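Local coordinates for protein haloacid dehalogenase-like hydrolase (Salmonella enterica subsp. enterica serovar Typhi, PDB 4EZE) that probably dephosphorylates O-phosphoserine to serine and phosphate with the help of magnesium, as a phosphatase of the haloacid dehalogenase superfamily, at residues P106-F119 with G195-T209. Numbering follows the deposited sequence.
Sequences PANGIIAFDMDSTF and GFKTAIISGGLDIFT. With NA (sodium ion), chain D.
The thioether of Met115 packs against Ser202, Phe208 and Thr209. Its CG is anti to the backbone N (chi1 168°), and a turn about the CG-SD bond brings CE against both Ser202 OG, 3.6 Å away, and Thr209 OG1. SD rests 4.0 Å from Phe208 CB. Behind it the two strands run parallel in register, joined by five backbone hydrogen bonds from Lys197 N to Gly109 O at one end to Ile201 N and Phe113 O at the other. On one face Ile200 CD1 sits over the Phe119 ring, 4.2 Å from its centroid, a CH-pi contact; on the other Ala112 CB meets Ile201 CD1.

Phe196 makes the tight end. Gly109 N lies over one face of its ring, with Gly109 C 3.3 Å from CD2, and Ile111 CD1 lies over the opposite face, toward the rim. The packing thins just beyond, where exposed Asn108 and Gly195 meet mainly through the CA-H...O contact of Asn108 CA with Gly195 O and Lys197 leads its amine away.

At the C-terminal strand ends lies the metal site. Asp114, the predicted nucleophile and first aspartate of the DxD signature (motif I) of the HAD superfamily, binds sodium through OD2 at 2.2 Å, and Asp116 through its backbone O; Asp270 and two waters also bind. Asp114 OD1 accepts hydrogen bonds from Met115 N, which comes from above the carboxylate plane, and from two further waters. One of these waters links it to Gly203 N; the other joins it to Asp116 N and Ser202 OG, which also closes an ST turn by accepting from Gly204 N, 2.7 Å away.

In the Rossmann-like parallel sheet, strand 110-113 is flanked by 265-269 on its other edge and strand 197-202 by 220-224, while helix 184-193 covers the face carrying Ile111, Phe113 and Thr198.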
# COMPACT_ATOMS: atom_id res chain seq x y z
N PRO A 106 -12.64 -8.36 5.92
CA PRO A 106 -12.77 -7.04 6.49
C PRO A 106 -14.03 -6.38 5.98
O PRO A 106 -14.46 -6.65 4.85
CB PRO A 106 -11.55 -6.30 5.92
CG PRO A 106 -10.60 -7.38 5.56
CD PRO A 106 -11.48 -8.47 5.04
N ALA A 107 -14.64 -5.53 6.80
CA ALA A 107 -15.89 -4.91 6.39
C ALA A 107 -16.19 -3.65 7.20
O ALA A 107 -15.87 -3.59 8.39
CB ALA A 107 -17.03 -5.92 6.50
N ASN A 108 -16.76 -2.64 6.53
CA ASN A 108 -17.06 -1.32 7.13
C ASN A 108 -15.90 -0.81 7.95
O ASN A 108 -16.07 -0.39 9.09
CB ASN A 108 -18.32 -1.37 7.99
CG ASN A 108 -19.50 -1.96 7.24
OD1 ASN A 108 -19.97 -3.06 7.56
ND2 ASN A 108 -19.97 -1.25 6.22
N GLY A 109 -14.71 -0.87 7.36
CA GLY A 109 -13.50 -0.54 8.10
C GLY A 109 -12.76 0.65 7.55
O GLY A 109 -13.35 1.59 7.01
N ILE A 110 -11.44 0.59 7.70
CA ILE A 110 -10.56 1.60 7.15
C ILE A 110 -9.61 0.96 6.15
O ILE A 110 -9.15 -0.15 6.36
CB ILE A 110 -9.65 2.21 8.22
CG1 ILE A 110 -10.45 2.63 9.43
CG2 ILE A 110 -8.89 3.39 7.64
CD1 ILE A 110 -9.59 2.85 10.65
N ILE A 111 -9.30 1.66 5.08
CA ILE A 111 -8.19 1.26 4.25
C ILE A 111 -7.23 2.42 4.26
O ILE A 111 -7.59 3.50 3.79
CB ILE A 111 -8.62 0.99 2.81
CG1 ILE A 111 -9.81 0.04 2.78
CG2 ILE A 111 -7.49 0.37 2.00
CD1 ILE A 111 -9.88 -0.75 1.49
N ALA A 112 -6.04 2.21 4.83
CA ALA A 112 -5.00 3.23 4.89
C ALA A 112 -3.97 2.97 3.78
O ALA A 112 -3.60 1.82 3.52
CB ALA A 112 -4.31 3.21 6.25
N PHE A 113 -3.48 4.05 3.16
CA PHE A 113 -2.40 3.96 2.16
C PHE A 113 -1.20 4.81 2.55
O PHE A 113 -1.35 5.96 2.91
CB PHE A 113 -2.88 4.51 0.82
CG PHE A 113 -3.99 3.73 0.19
CD1 PHE A 113 -3.71 2.68 -0.66
CD2 PHE A 113 -5.31 4.09 0.42
CE1 PHE A 113 -4.74 1.98 -1.27
CE2 PHE A 113 -6.34 3.40 -0.19
CZ PHE A 113 -6.05 2.34 -1.04
N ASP A 114 0.01 4.26 2.45
CA ASP A 114 1.20 5.09 2.49
C ASP A 114 1.09 5.99 1.25
O ASP A 114 0.33 5.68 0.33
CB ASP A 114 2.45 4.21 2.41
CG ASP A 114 3.75 4.99 2.60
OD1 ASP A 114 3.68 6.17 2.98
OD2 ASP A 114 4.85 4.43 2.39
N MET A 115 1.85 7.08 1.20
CA MET A 115 1.79 7.96 0.02
C MET A 115 2.83 7.58 -1.03
O MET A 115 2.49 7.00 -2.07
CB MET A 115 1.92 9.44 0.41
CG MET A 115 2.15 10.38 -0.78
SD MET A 115 1.82 12.11 -0.33
CE MET A 115 3.10 12.43 0.90
N ASP A 116 4.10 7.87 -0.75
CA ASP A 116 5.13 7.69 -1.77
C ASP A 116 5.28 6.23 -2.21
O ASP A 116 5.39 5.34 -1.38
CB ASP A 116 6.47 8.23 -1.29
CG ASP A 116 6.48 9.73 -1.11
OD1 ASP A 116 5.72 10.44 -1.82
OD2 ASP A 116 7.23 10.21 -0.24
N SER A 117 5.34 6.01 -3.52
CA SER A 117 5.55 4.68 -4.08
C SER A 117 4.45 3.70 -3.66
O SER A 117 4.56 2.50 -3.86
CB SER A 117 6.95 4.16 -3.72
OG SER A 117 7.95 5.00 -4.30
N THR A 118 3.38 4.23 -3.09
CA THR A 118 2.20 3.43 -2.83
C THR A 118 0.98 4.07 -3.48
O THR A 118 0.57 3.66 -4.57
CB THR A 118 1.99 3.18 -1.33
OG1 THR A 118 3.12 2.48 -0.81
CG2 THR A 118 0.74 2.32 -1.10
N PHE A 119 0.41 5.08 -2.84
CA PHE A 119 -0.73 5.79 -3.43
C PHE A 119 -0.31 6.49 -4.72
O PHE A 119 -1.07 6.52 -5.68
CB PHE A 119 -1.28 6.79 -2.44
CG PHE A 119 -2.65 7.29 -2.79
CD1 PHE A 119 -3.79 6.61 -2.35
CD2 PHE A 119 -2.80 8.47 -3.52
CE1 PHE A 119 -5.06 7.08 -2.66
CE2 PHE A 119 -4.07 8.95 -3.83
CZ PHE A 119 -5.20 8.26 -3.40
N GLY A 195 -18.53 0.83 2.23
CA GLY A 195 -18.60 1.36 3.58
C GLY A 195 -17.29 1.49 4.33
O GLY A 195 -17.26 1.54 5.57
N PHE A 196 -16.19 1.55 3.59
CA PHE A 196 -14.88 1.74 4.21
C PHE A 196 -14.54 3.21 4.22
O PHE A 196 -14.91 3.94 3.31
CB PHE A 196 -13.78 1.02 3.43
CG PHE A 196 -13.68 -0.44 3.74
CD1 PHE A 196 -14.47 -1.36 3.06
CD2 PHE A 196 -12.77 -0.90 4.66
CE1 PHE A 196 -14.36 -2.72 3.31
CE2 PHE A 196 -12.67 -2.26 4.94
CZ PHE A 196 -13.46 -3.17 4.26
N LYS A 197 -13.80 3.64 5.23
CA LYS A 197 -13.13 4.93 5.18
C LYS A 197 -11.73 4.80 4.58
O LYS A 197 -11.02 3.82 4.84
CB LYS A 197 -13.04 5.51 6.60
CG LYS A 197 -14.39 5.69 7.29
CD LYS A 197 -15.34 6.54 6.46
CE LYS A 197 -16.51 7.03 7.30
NZ LYS A 197 -16.00 7.76 8.49
N THR A 198 -11.33 5.79 3.78
CA THR A 198 -9.98 5.85 3.21
C THR A 198 -9.08 6.83 3.96
O THR A 198 -9.53 7.89 4.39
CB THR A 198 -10.00 6.31 1.75
OG1 THR A 198 -10.57 7.62 1.68
CG2 THR A 198 -10.81 5.36 0.89
N ALA A 199 -7.81 6.47 4.10
CA ALA A 199 -6.83 7.33 4.74
C ALA A 199 -5.50 7.28 3.99
O ALA A 199 -5.12 6.23 3.45
CB ALA A 199 -6.61 6.88 6.18
N ILE A 200 -4.80 8.41 3.94
CA ILE A 200 -3.38 8.39 3.67
C ILE A 200 -2.64 8.57 4.98
O ILE A 200 -2.97 9.47 5.75
CB ILE A 200 -2.95 9.49 2.69
CG1 ILE A 200 -3.33 9.05 1.28
CG2 ILE A 200 -1.45 9.73 2.76
CD1 ILE A 200 -2.74 9.95 0.23
N ILE A 201 -1.66 7.71 5.23
CA ILE A 201 -0.79 7.86 6.40
C ILE A 201 0.65 7.71 5.93
O ILE A 201 1.01 6.67 5.39
CB ILE A 201 -1.09 6.81 7.48
CG1 ILE A 201 -2.56 6.90 7.91
CG2 ILE A 201 -0.20 7.05 8.68
CD1 ILE A 201 -2.95 5.91 9.01
N SER A 202 1.45 8.76 6.13
CA SER A 202 2.73 8.90 5.44
C SER A 202 3.76 9.77 6.18
O SER A 202 3.39 10.72 6.88
CB SER A 202 2.47 9.56 4.08
OG SER A 202 3.67 10.13 3.56
N GLY A 203 5.05 9.45 5.98
CA GLY A 203 6.18 10.26 6.47
C GLY A 203 6.50 11.46 5.59
O GLY A 203 7.49 12.15 5.82
N GLY A 204 5.65 11.73 4.60
CA GLY A 204 5.89 12.81 3.64
C GLY A 204 5.36 14.17 4.07
O GLY A 204 4.93 14.35 5.20
N LEU A 205 5.40 15.13 3.15
CA LEU A 205 4.94 16.50 3.37
C LEU A 205 3.43 16.66 3.39
O LEU A 205 2.72 16.08 2.57
CB LEU A 205 5.49 17.43 2.28
CG LEU A 205 7.00 17.65 2.24
CD1 LEU A 205 7.40 18.54 1.08
CD2 LEU A 205 7.49 18.28 3.52
N ASP A 206 2.94 17.51 4.28
CA ASP A 206 1.51 17.74 4.39
C ASP A 206 0.97 18.47 3.18
O ASP A 206 -0.21 18.37 2.85
CB ASP A 206 1.20 18.56 5.64
CG ASP A 206 1.95 19.90 5.67
OD1 ASP A 206 3.20 19.91 5.81
OD2 ASP A 206 1.28 20.95 5.58
N ILE A 207 1.80 19.27 2.52
CA ILE A 207 1.25 19.98 1.39
C ILE A 207 0.82 18.97 0.34
O ILE A 207 -0.25 19.08 -0.23
CB ILE A 207 2.22 21.02 0.80
CG1 ILE A 207 1.50 21.88 -0.22
CG2 ILE A 207 3.42 20.35 0.19
CD1 ILE A 207 2.31 23.03 -0.73
N PHE A 208 1.66 17.97 0.10
CA PHE A 208 1.29 16.90 -0.81
C PHE A 208 0.14 16.05 -0.30
O PHE A 208 -0.78 15.75 -1.04
CB PHE A 208 2.49 15.99 -1.06
CG PHE A 208 3.49 16.55 -1.99
CD1 PHE A 208 4.09 17.76 -1.74
CD2 PHE A 208 3.85 15.87 -3.13
CE1 PHE A 208 5.01 18.28 -2.59
CE2 PHE A 208 4.78 16.39 -3.99
CZ PHE A 208 5.36 17.60 -3.72
N THR A 209 0.20 15.68 0.97
CA THR A 209 -0.79 14.79 1.54
C THR A 209 -2.19 15.36 1.55
O THR A 209 -3.13 14.70 1.15
CB THR A 209 -0.41 14.45 2.98
OG1 THR A 209 0.84 13.77 2.99
CG2 THR A 209 -1.45 13.56 3.60
NA NA D . 6.34 4.54 0.71
O HOH W 1 6.23 6.97 4.51
O HOH W 2 5.35 8.36 1.83
O HOH W 3 7.77 3.87 2.12
O HOH W 4 8.64 5.15 -0.12